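Local coordinates for OBCA, Oxalate Biosynthetic Component A (Burkholderia glumae, PDB 4NNB), which combines an N-terminal domain with a TIM-barrel-type part of the beta-keto acid cleavage enzyme family and binds a magnesium ion, at residues P118-L123 with R130-L135; G139-E144 with S198-I203; E165-E168 with A173-K176; R490-R493 with E497-S500. One frame throughout, in Å; residues are numbered along the deposited sequence.

Contact 1 of 4, residues P118-L123 with R130-L135; sequences PWLAAL and RIVLQL
Leu123 and Ile131 meet methyl against methyl, CD1 to CD1 at 3.5 Å, at the closest point between the short helix 117-121 with its exit and the longer helix 125-137. Their side chains stand at about a right angle, each reaching across with its outermost carbon. Beside them Leu120 puts one methyl on each of two residues. Leu120 CD2 lies 3.9 Å from Ile131 CG2, while Leu120 CD1 touches Val132 CG2 at 3.8 Å. A chi1 of -71° sets CG of Leu120 opposite the carbonyl carbon, and chi2 (162°) spreads the two methyls over Ile131 and Val132. Ile131 is thus used on both branches, CG2 for Leu120 and the longer CG1-CD1 arm for Leu123. The grip is wholly apolar, and no hydrogen bond crosses. The four residues are buried, yet the backbones stay apart, Leu120 CA and Ile131 CA being 8.2 Å from each other, so that side chains alone bridge them. On the outer side the packing stops: Pro118, Ala121 and Ala122 turn to the surface, as does Arg130 on the longer helix. The inner side is closed in by other parts of the chain. Leu148 of strand 148-149 touches Leu120 and Val132, the loop residues Val485 and Pro486 cover the same two, Ile167 of helix 161-170 backs Ile131, and Leu174 of helix 172-180 lies against Leu123.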
loop_
_atom_site.group_PDB
_atom_site.type_symbol
_atom_site.label_atom_id
_atom_site.label_comp_id
_atom_site.label_asym_id
_atom_site.label_seq_id
_atom_site.Cartn_x
_atom_site.Cartn_y
_atom_site.Cartn_z
ATOM N N PRO A 118 -27.254 -3.281 12.359
ATOM C CA PRO A 118 -28.510 -2.829 11.733
ATOM C C PRO A 118 -28.502 -1.361 11.282
ATOM O O PRO A 118 -29.252 -1.022 10.360
ATOM C CB PRO A 118 -29.561 -3.038 12.834
ATOM C CG PRO A 118 -28.966 -4.052 13.761
ATOM C CD PRO A 118 -27.475 -3.800 13.722
ATOM N N TRP A 119 -27.688 -0.505 11.896
ATOM C CA TRP A 119 -27.611 0.878 11.433
ATOM C C TRP A 119 -27.026 0.945 10.035
ATOM O O TRP A 119 -27.532 1.659 9.167
ATOM C CB TRP A 119 -26.752 1.732 12.356
ATOM C CG TRP A 119 -27.354 2.006 13.677
ATOM C CD1 TRP A 119 -28.459 1.407 14.223
ATOM C CD2 TRP A 119 -26.888 2.946 14.643
ATOM N NE1 TRP A 119 -28.698 1.920 15.470
ATOM C CE2 TRP A 119 -27.748 2.862 15.753
ATOM C CE3 TRP A 119 -25.815 3.842 14.682
ATOM C CZ2 TRP A 119 -27.572 3.649 16.887
ATOM C CZ3 TRP A 119 -25.647 4.621 15.806
ATOM C CH2 TRP A 119 -26.523 4.523 16.894
ATOM N N LEU A 120 -25.949 0.194 9.822
ATOM C CA LEU A 120 -25.251 0.212 8.546
ATOM C C LEU A 120 -26.057 -0.551 7.512
ATOM O O LEU A 120 -25.984 -0.268 6.318
ATOM C CB LEU A 120 -23.861 -0.425 8.696
ATOM C CG LEU A 120 -22.812 0.365 9.487
ATOM C CD1 LEU A 120 -21.664 -0.542 9.934
ATOM C CD2 LEU A 120 -22.276 1.483 8.634
ATOM N N ALA A 121 -26.824 -1.526 7.979
ATOM C CA ALA A 121 -27.598 -2.376 7.074
ATOM C C ALA A 121 -28.788 -1.615 6.502
ATOM O O ALA A 121 -29.385 -2.034 5.512
ATOM C CB ALA A 121 -28.056 -3.645 7.785
ATOM N N ALA A 122 -29.115 -0.492 7.136
ATOM C CA ALA A 122 -30.188 0.390 6.697
ATOM C C ALA A 122 -29.790 1.202 5.463
ATOM O O ALA A 122 -30.605 1.944 4.909
ATOM C CB ALA A 122 -30.593 1.320 7.835
ATOM N N LEU A 123 -28.538 1.058 5.031
ATOM C CA LEU A 123 -28.030 1.882 3.949
ATOM C C LEU A 123 -27.703 1.066 2.711
ATOM O O LEU A 123 -27.590 -0.157 2.769
ATOM C CB LEU A 123 -26.778 2.631 4.410
ATOM C CG LEU A 123 -26.931 3.321 5.761
ATOM C CD1 LEU A 123 -25.595 3.852 6.254
ATOM C CD2 LEU A 123 -27.933 4.453 5.626
ATOM N N ARG A 130 -18.570 3.361 2.575
ATOM C CA ARG A 130 -17.958 4.654 2.848
ATOM C C ARG A 130 -17.775 4.879 4.342
ATOM O O ARG A 130 -16.713 5.326 4.786
ATOM C CB ARG A 130 -18.818 5.792 2.288
ATOM C CG ARG A 130 -18.442 6.257 0.891
ATOM C CD ARG A 130 -19.412 7.339 0.414
ATOM N NE ARG A 130 -18.980 8.689 0.771
ATOM C CZ ARG A 130 -19.713 9.783 0.581
ATOM N NH1 ARG A 130 -20.926 9.684 0.047
ATOM N NH2 ARG A 130 -19.237 10.977 0.925
ATOM N N ILE A 131 -18.824 4.588 5.110
ATOM C CA ILE A 131 -18.789 4.791 6.555
ATOM C C ILE A 131 -17.818 3.810 7.202
ATOM O O ILE A 131 -16.985 4.202 8.032
ATOM C CB ILE A 131 -20.185 4.622 7.186
ATOM C CG1 ILE A 131 -21.134 5.690 6.640
ATOM C CG2 ILE A 131 -20.103 4.729 8.693
ATOM C CD1 ILE A 131 -22.577 5.490 7.032
ATOM N N VAL A 132 -17.934 2.535 6.834
ATOM C CA VAL A 132 -17.053 1.516 7.387
ATOM C C VAL A 132 -15.570 1.831 7.089
ATOM O O VAL A 132 -14.726 1.748 7.980
ATOM C CB VAL A 132 -17.443 0.090 6.924
ATOM C CG1 VAL A 132 -16.402 -0.919 7.388
ATOM C CG2 VAL A 132 -18.813 -0.303 7.490
ATOM N N LEU A 133 -15.265 2.221 5.857
ATOM C CA LEU A 133 -13.888 2.564 5.505
ATOM C C LEU A 133 -13.406 3.800 6.272
ATOM O O LEU A 133 -12.274 3.841 6.752
ATOM C CB LEU A 133 -13.737 2.743 3.986
ATOM C CG LEU A 133 -13.870 1.428 3.200
ATOM C CD1 LEU A 133 -14.177 1.700 1.728
ATOM C CD2 LEU A 133 -12.612 0.529 3.339
ATOM N N GLN A 134 -14.268 4.800 6.416
ATOM C CA GLN A 134 -13.858 5.995 7.139
ATOM C C GLN A 134 -13.569 5.692 8.612
ATOM O O GLN A 134 -12.533 6.097 9.144
ATOM C CB GLN A 134 -14.905 7.100 7.028
ATOM C CG GLN A 134 -14.410 8.409 7.622
ATOM C CD GLN A 134 -13.183 8.933 6.908
ATOM O OE1 GLN A 134 -13.263 9.383 5.762
ATOM N NE2 GLN A 134 -12.033 8.864 7.574
ATOM N N LEU A 135 -14.484 4.987 9.265
ATOM C CA LEU A 135 -14.328 4.695 10.686
ATOM C C LEU A 135 -13.201 3.695 10.970
ATOM O O LEU A 135 -12.504 3.820 11.972
ATOM C CB LEU A 135 -15.656 4.231 11.302
ATOM C CG LEU A 135 -16.754 5.306 11.412
ATOM C CD1 LEU A 135 -17.977 4.773 12.150
ATOM C CD2 LEU A 135 -16.238 6.563 12.090
#

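Contact 2 of 4, residues G139-E144 with S198-I203; sequences GWIVSE and SPYLPI
Tyr200 reaches over to Gly139 and Ile141 with its hydroxyl, yet no direct hydrogen bond joins the two segments; a single water does the work. Tyr200 OH donates to this water at 2.6 Å, and the water in turn donates to Trp140 O, also at 2.6 Å. The hydroxyl oxygen has a second partner in Arg493 NH2, so the phenol end is held from two directions. Around this polar point the touching is light: Tyr200 OH lies 4.0 Å from Gly139 CA and 3.9 Å from Ile141 CG2. Gly139 is the C-prime residue of a Schellman motif that ends helix 125-137, and its positive phi of 88° turns the chain out of the helix toward strand 141-142. The facing segment is a type I beta turn from Ser198 to Leu201. An ST turn braces its start, with Tyr200 N giving its hydrogen to Ser198 OG at 3.0 Å. Pro199 lies over one face of the Tyr200 ring, CG 3.5 Å above the plane and shifted toward the rim; the same Pro199 CG is 4.2 Å from Gly139 N. In Ile141 a chi1 of 56° wedges CG1 between the backbone N and the carbonyl carbon, leaving CG2 as the branch that meets the phenol.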
loop_
_atom_site.group_PDB
_atom_site.type_symbol
_atom_site.label_atom_id
_atom_site.label_comp_id
_atom_site.label_asym_id
_atom_site.label_seq_id
_atom_site.Cartn_x
_atom_site.Cartn_y
_atom_site.Cartn_z
ATOM N N GLY A 139 -9.465 3.792 13.108
ATOM C CA GLY A 139 -9.116 2.797 14.109
ATOM C C GLY A 139 -10.282 2.088 14.782
ATOM O O GLY A 139 -10.085 1.335 15.745
ATOM N N TRP A 140 -11.500 2.331 14.308
ATOM C CA TRP A 140 -12.630 1.527 14.787
ATOM C C TRP A 140 -12.444 0.137 14.214
ATOM O O TRP A 140 -11.816 -0.022 13.167
ATOM C CB TRP A 140 -13.967 2.080 14.285
ATOM C CG TRP A 140 -14.377 3.422 14.826
ATOM C CD1 TRP A 140 -13.636 4.572 14.828
ATOM C CD2 TRP A 140 -15.662 3.772 15.375
ATOM N NE1 TRP A 140 -14.374 5.610 15.366
ATOM C CE2 TRP A 140 -15.616 5.140 15.710
ATOM C CE3 TRP A 140 -16.834 3.052 15.629
ATOM C CZ2 TRP A 140 -16.712 5.809 16.289
ATOM C CZ3 TRP A 140 -17.922 3.717 16.201
ATOM C CH2 TRP A 140 -17.850 5.079 16.521
ATOM N N ILE A 141 -12.987 -0.876 14.879
ATOM C CA ILE A 141 -12.847 -2.239 14.374
ATOM C C ILE A 141 -14.193 -2.934 14.207
ATOM O O ILE A 141 -15.194 -2.518 14.792
ATOM C CB ILE A 141 -11.889 -3.088 15.254
ATOM C CG1 ILE A 141 -12.345 -3.099 16.712
ATOM C CG2 ILE A 141 -10.461 -2.526 15.173
ATOM C CD1 ILE A 141 -13.132 -4.325 17.110
ATOM N N VAL A 142 -14.209 -3.981 13.391
ATOM C CA VAL A 142 -15.421 -4.765 13.182
ATOM C C VAL A 142 -15.477 -5.902 14.203
ATOM O O VAL A 142 -14.507 -6.646 14.354
ATOM C CB VAL A 142 -15.452 -5.364 11.765
ATOM C CG1 VAL A 142 -16.614 -6.328 11.614
ATOM C CG2 VAL A 142 -15.507 -4.259 10.708
ATOM N N SER A 143 -16.594 -6.041 14.912
ATOM C CA SER A 143 -16.734 -7.149 15.872
ATOM C C SER A 143 -17.214 -8.433 15.186
ATOM O O SER A 143 -17.567 -8.420 14.005
ATOM C CB SER A 143 -17.714 -6.775 16.985
ATOM O OG SER A 143 -19.047 -6.801 16.495
ATOM N N GLU A 144 -17.260 -9.543 15.922
ATOM C CA GLU A 144 -17.748 -10.799 15.331
ATOM C C GLU A 144 -19.217 -10.712 14.902
ATOM O O GLU A 144 -19.661 -11.447 14.024
ATOM C CB GLU A 144 -17.538 -11.995 16.268
ATOM C CG GLU A 144 -17.921 -13.349 15.640
ATOM C CD GLU A 144 -17.379 -13.532 14.213
ATOM O OE1 GLU A 144 -16.175 -13.260 13.976
ATOM O OE2 GLU A 144 -18.167 -13.949 13.327
ATOM N N SER A 198 -3.663 4.675 6.681
ATOM C CA SER A 198 -4.025 3.586 7.571
ATOM C C SER A 198 -3.420 3.861 8.934
ATOM O O SER A 198 -2.291 4.336 9.027
ATOM C CB SER A 198 -3.536 2.244 7.012
ATOM O OG SER A 198 -3.541 1.240 8.024
ATOM N N PRO A 199 -4.176 3.580 10.001
ATOM C CA PRO A 199 -3.650 3.724 11.353
ATOM C C PRO A 199 -2.683 2.596 11.700
ATOM O O PRO A 199 -2.127 2.612 12.801
ATOM C CB PRO A 199 -4.910 3.607 12.220
ATOM C CG PRO A 199 -5.818 2.701 11.415
ATOM C CD PRO A 199 -5.598 3.188 10.003
ATOM N N TYR A 200 -2.475 1.650 10.784
ATOM C CA TYR A 200 -1.580 0.515 11.040
ATOM C C TYR A 200 -0.329 0.472 10.137
ATOM O O TYR A 200 0.448 -0.483 10.198
ATOM C CB TYR A 200 -2.344 -0.805 10.917
ATOM C CG TYR A 200 -3.679 -0.793 11.614
ATOM C CD1 TYR A 200 -3.754 -0.707 13.002
ATOM C CD2 TYR A 200 -4.864 -0.854 10.886
ATOM C CE1 TYR A 200 -4.993 -0.697 13.661
ATOM C CE2 TYR A 200 -6.114 -0.843 11.533
ATOM C CZ TYR A 200 -6.165 -0.760 12.921
ATOM O OH TYR A 200 -7.382 -0.748 13.579
ATOM N N LEU A 201 -0.144 1.488 9.302
ATOM C CA LEU A 201 1.039 1.545 8.441
ATOM C C LEU A 201 2.322 1.729 9.252
ATOM O O LEU A 201 2.460 2.713 9.986
ATOM C CB LEU A 201 0.931 2.695 7.438
ATOM C CG LEU A 201 2.009 2.625 6.348
ATOM C CD1 LEU A 201 1.617 1.589 5.300
ATOM C CD2 LEU A 201 2.244 4.005 5.712
ATOM N N PRO A 202 3.276 0.796 9.108
ATOM C CA PRO A 202 4.544 0.895 9.848
ATOM C C PRO A 202 5.576 1.742 9.117
ATOM O O PRO A 202 5.958 1.443 7.974
ATOM C CB PRO A 202 5.023 -0.556 9.930
ATOM C CG PRO A 202 4.455 -1.207 8.664
ATOM C CD PRO A 202 3.193 -0.432 8.291
ATOM N N ILE A 203 6.033 2.797 9.783
ATOM C CA ILE A 203 6.979 3.707 9.152
ATOM C C ILE A 203 8.275 3.885 9.945
ATOM O O ILE A 203 9.147 4.658 9.554
ATOM C CB ILE A 203 6.328 5.059 8.879
ATOM C CG1 ILE A 203 5.876 5.730 10.182
ATOM C CG2 ILE A 203 5.148 4.885 7.933
ATOM C CD1 ILE A 203 5.259 7.106 9.953
HETATM O O HOH W 1 -9.403 -0.162 12.131
#

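Contact 3 of 4, residues E165-E168 with A173-K176; sequences EAIE and ALLK
Ile167 supplies the purely apolar part of this contact through a single methyl, CG2, which fits between Leu174 and Leu175 of the following helix. Ile167 CG2 lies 4.0 Å from Leu174 CD2, with the two side chains slanting past each other, and 4.2 Å from Leu175 CB. Ile167 CG2 also comes within 4.0 Å of Leu175 N, so it rests on the helix backbone as well as on the side chains. A second kind of interaction sets a methyl over a charged group. Leu175 CD2 sits over the flat face of the Glu168 carboxylate, 3.6 Å from Glu168 CD, and the two side chains cross at a slant without any hydrogen bond. Glu168 CG is opposite its backbone N (chi1 -176°), and a bend at chi2 brings the carboxylate to this methyl while the group stays at the surface. The leucines, by contrast, are buried. Backbones approach to 6.0 Å between Glu168 CA and Leu175 CA, close to the linker that turns helix 161-170 into helix 172-180. In that linker Ser171 OG is hydrogen-bonded to Leu174 N, in the first turn of the second helix. Helix 161-170 packs on helix 125-137 through Ala166 on Leu127, while Leu174 of helix 172-180 lies against Trp119 of helix 117-121.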
loop_
_atom_site.group_PDB
_atom_site.type_symbol
_atom_site.label_atom_id
_atom_site.label_comp_id
_atom_site.label_asym_id
_atom_site.label_seq_id
_atom_site.Cartn_x
_atom_site.Cartn_y
_atom_site.Cartn_z
ATOM N N GLU A 165 -24.805 14.319 4.664
ATOM C CA GLU A 165 -25.911 14.601 3.758
ATOM C C GLU A 165 -26.439 13.325 3.110
ATOM O O GLU A 165 -27.648 13.144 2.985
ATOM C CB GLU A 165 -25.494 15.640 2.708
ATOM C CG GLU A 165 -25.394 17.043 3.298
ATOM C CD GLU A 165 -24.538 17.989 2.482
ATOM O OE1 GLU A 165 -24.025 17.590 1.410
ATOM O OE2 GLU A 165 -24.374 19.142 2.931
ATOM N N ALA A 166 -25.540 12.422 2.729
ATOM C CA ALA A 166 -25.972 11.167 2.117
ATOM C C ALA A 166 -26.704 10.268 3.121
ATOM O O ALA A 166 -27.670 9.587 2.769
ATOM C CB ALA A 166 -24.802 10.440 1.479
ATOM N N ILE A 167 -26.245 10.271 4.369
ATOM C CA ILE A 167 -26.917 9.523 5.426
ATOM C C ILE A 167 -28.318 10.109 5.655
ATOM O O ILE A 167 -29.311 9.385 5.764
ATOM C CB ILE A 167 -26.113 9.588 6.753
ATOM C CG1 ILE A 167 -24.773 8.852 6.620
ATOM C CG2 ILE A 167 -26.942 9.043 7.932
ATOM C CD1 ILE A 167 -23.865 9.027 7.830
ATOM N N GLU A 168 -28.378 11.434 5.733
ATOM C CA GLU A 168 -29.631 12.142 5.933
ATOM C C GLU A 168 -30.640 11.806 4.837
ATOM O O GLU A 168 -31.820 11.631 5.116
ATOM C CB GLU A 168 -29.381 13.645 5.981
ATOM C CG GLU A 168 -30.625 14.459 6.271
ATOM C CD GLU A 168 -30.330 15.671 7.130
ATOM O OE1 GLU A 168 -29.217 16.232 7.016
ATOM O OE2 GLU A 168 -31.208 16.055 7.927
ATOM N N ALA A 173 -33.397 8.560 10.234
ATOM C CA ALA A 173 -33.412 7.944 11.551
ATOM C C ALA A 173 -31.993 7.588 12.008
ATOM O O ALA A 173 -31.689 7.628 13.204
ATOM C CB ALA A 173 -34.302 6.705 11.549
ATOM N N LEU A 174 -31.132 7.220 11.060
ATOM C CA LEU A 174 -29.751 6.887 11.418
ATOM C C LEU A 174 -29.042 8.146 11.913
ATOM O O LEU A 174 -28.337 8.116 12.926
ATOM C CB LEU A 174 -28.994 6.254 10.239
ATOM C CG LEU A 174 -27.497 6.037 10.516
ATOM C CD1 LEU A 174 -27.301 5.245 11.804
ATOM C CD2 LEU A 174 -26.809 5.352 9.339
ATOM N N LEU A 175 -29.236 9.256 11.204
ATOM C CA LEU A 175 -28.622 10.518 11.620
ATOM C C LEU A 175 -29.064 10.868 13.037
ATOM O O LEU A 175 -28.239 11.243 13.884
ATOM C CB LEU A 175 -28.941 11.644 10.630
ATOM C CG LEU A 175 -28.223 12.985 10.852
ATOM C CD1 LEU A 175 -26.748 12.789 11.224
ATOM C CD2 LEU A 175 -28.348 13.894 9.621
ATOM N N LYS A 176 -30.359 10.701 13.312
ATOM C CA LYS A 176 -30.866 10.922 14.659
ATOM C C LYS A 176 -30.234 9.974 15.688
ATOM O O LYS A 176 -29.824 10.417 16.759
ATOM C CB LYS A 176 -32.404 10.849 14.699
ATOM C CG LYS A 176 -33.095 12.095 14.104
ATOM C CD LYS A 176 -32.728 13.349 14.910
ATOM C CE LYS A 176 -33.489 14.593 14.448
ATOM N NZ LYS A 176 -33.541 15.627 15.542
#

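Contact 4 of 4, residues R490-R493 with E497-S500; sequences RKAR and EQVS
Arg490 and Glu497 form a salt bridge with two bonds, the guanidinium presenting its NH1-NH2 end to the carboxylate. NH2 of Arg490 reaches Glu497 OE1 at 2.9 Å in a nearly straight bond, 172° at the hydrogen; NH1 of Arg490 gives to Glu497 OE2, also at 2.9 Å. Both acceptors lie close to the guanidinium plane, but the carboxylate is turned 42° against it. Arg490 NH1 meets OE2 on the syn side, tilted out of the carboxylate plane, whereas OE1 is met from above that plane. A third bond comes from the backbone: Arg493 N donates to Glu497 OE2 at 2.8 Å, on the anti side and from the opposite face. Arg490 NH1 also turns back to Lys491 O at 3.2 Å, and Arg490 NE pairs with Asp482, so each of its nitrogens has a partner. Further out, Arg493 CG packs 3.5 Å from Glu497 OE2. Ala492 CB lies 3.6 Å from Gln498 NE2, whose hydrogens go to Gly477 O and Thr479 O, and Val480 of strand 479-481, the antiparallel partner of strand 489-491, touches Arg490, Ala492, Glu497 and Gln498. Glu497 stands in the first turn of helix 495-507 and reaches back with an extended chain to the end of strand 489-491, so the turn from strand to helix is fastened by the salt bridge and a backbone hydrogen bond. With three donors on its carboxylate, Glu497 is probably kept ionised, while two acids, Glu497 and Asp482, would probably stabilise the charge of buried Arg490.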
loop_
_atom_site.group_PDB
_atom_site.type_symbol
_atom_site.label_atom_id
_atom_site.label_comp_id
_atom_site.label_asym_id
_atom_site.label_seq_id
_atom_site.Cartn_x
_atom_site.Cartn_y
_atom_site.Cartn_z
ATOM N N ARG A 490 -13.400 -3.281 4.570
ATOM C CA ARG A 490 -12.882 -2.426 5.637
ATOM C C ARG A 490 -11.365 -2.287 5.510
ATOM O O ARG A 490 -10.739 -3.000 4.725
ATOM C CB ARG A 490 -13.202 -3.021 7.008
ATOM C CG ARG A 490 -12.617 -4.431 7.212
ATOM C CD ARG A 490 -12.596 -4.808 8.690
ATOM N NE ARG A 490 -12.341 -6.227 8.936
ATOM C CZ ARG A 490 -11.128 -6.749 9.088
ATOM N NH1 ARG A 490 -10.057 -5.967 9.009
ATOM N NH2 ARG A 490 -10.980 -8.049 9.303
ATOM N N LYS A 491 -10.785 -1.379 6.290
ATOM C CA LYS A 491 -9.335 -1.243 6.367
ATOM C C LYS A 491 -8.744 -2.490 7.005
ATOM O O LYS A 491 -9.272 -3.013 8.001
ATOM C CB LYS A 491 -8.947 0.016 7.159
ATOM C CG LYS A 491 -9.167 1.323 6.376
ATOM C CD LYS A 491 -8.168 1.430 5.205
ATOM C CE LYS A 491 -8.532 2.490 4.177
ATOM N NZ LYS A 491 -8.098 3.868 4.542
ATOM N N ALA A 492 -7.672 -3.000 6.407
ATOM C CA ALA A 492 -6.966 -4.145 6.974
ATOM C C ALA A 492 -6.372 -3.782 8.337
ATOM O O ALA A 492 -5.993 -2.630 8.559
ATOM C CB ALA A 492 -5.854 -4.606 6.024
ATOM N N ARG A 493 -6.266 -4.759 9.237
ATOM C CA ARG A 493 -5.610 -4.516 10.517
ATOM C C ARG A 493 -4.085 -4.503 10.365
ATOM O O ARG A 493 -3.354 -4.130 11.286
ATOM C CB ARG A 493 -6.016 -5.584 11.530
ATOM C CG ARG A 493 -7.500 -5.585 11.872
ATOM C CD ARG A 493 -7.685 -5.571 13.367
ATOM N NE ARG A 493 -7.367 -4.255 13.918
ATOM C CZ ARG A 493 -6.865 -4.062 15.132
ATOM N NH1 ARG A 493 -6.613 -5.102 15.912
ATOM N NH2 ARG A 493 -6.614 -2.832 15.565
ATOM N N GLU A 497 -2.663 -9.425 8.128
ATOM C CA GLU A 497 -4.042 -9.877 7.956
ATOM C C GLU A 497 -4.317 -10.214 6.493
ATOM O O GLU A 497 -4.949 -11.231 6.188
ATOM C CB GLU A 497 -5.054 -8.858 8.493
ATOM C CG GLU A 497 -6.491 -9.366 8.378
ATOM C CD GLU A 497 -7.490 -8.467 9.056
ATOM O OE1 GLU A 497 -8.314 -8.987 9.828
ATOM O OE2 GLU A 497 -7.464 -7.237 8.809
ATOM N N GLN A 498 -3.814 -9.373 5.590
ATOM C CA GLN A 498 -3.936 -9.630 4.158
ATOM C C GLN A 498 -3.212 -10.905 3.757
ATOM O O GLN A 498 -3.706 -11.661 2.919
ATOM C CB GLN A 498 -3.438 -8.417 3.357
ATOM C CG GLN A 498 -4.252 -7.152 3.688
ATOM C CD GLN A 498 -3.598 -5.866 3.204
ATOM O OE1 GLN A 498 -2.368 -5.732 3.217
ATOM N NE2 GLN A 498 -4.418 -4.917 2.768
ATOM N N VAL A 499 -2.059 -11.148 4.375
ATOM C CA VAL A 499 -1.320 -12.388 4.171
ATOM C C VAL A 499 -2.139 -13.623 4.605
ATOM O O VAL A 499 -2.215 -14.604 3.860
ATOM C CB VAL A 499 0.037 -12.356 4.911
ATOM C CG1 VAL A 499 0.727 -13.710 4.839
ATOM C CG2 VAL A 499 0.953 -11.260 4.325
ATOM N N SER A 500 -2.740 -13.567 5.798
ATOM C CA SER A 500 -3.532 -14.690 6.329
ATOM C C SER A 500 -4.678 -15.027 5.403
ATOM O O SER A 500 -4.932 -16.194 5.127
ATOM C CB SER A 500 -4.100 -14.373 7.721
ATOM O OG SER A 500 -3.069 -14.096 8.642
#

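From the N terminus, contact 1 comes first and closes the short link between helices 117-121 and 125-137. Helix 125-137 leads directly into contact 2, Leu135 O probably bonding to Trp140 N. Contact 2 then closes a loop of 53 residues, and contact 3, the turn between helices 161-170 and 172-180, is nested inside it. Contact 4 closes last, over three residues between strand 489-491 and helix 495-507; no loops cross. Contact 1 touches all three others: besides contact 2, it packs on contact 3 and, through Val132 and Leu133, on Arg490 of contact 4. Contacts 2 and 4 also touch, joining the 198-203 loop to the late strand-helix turn, whereas contact 3 touches neither.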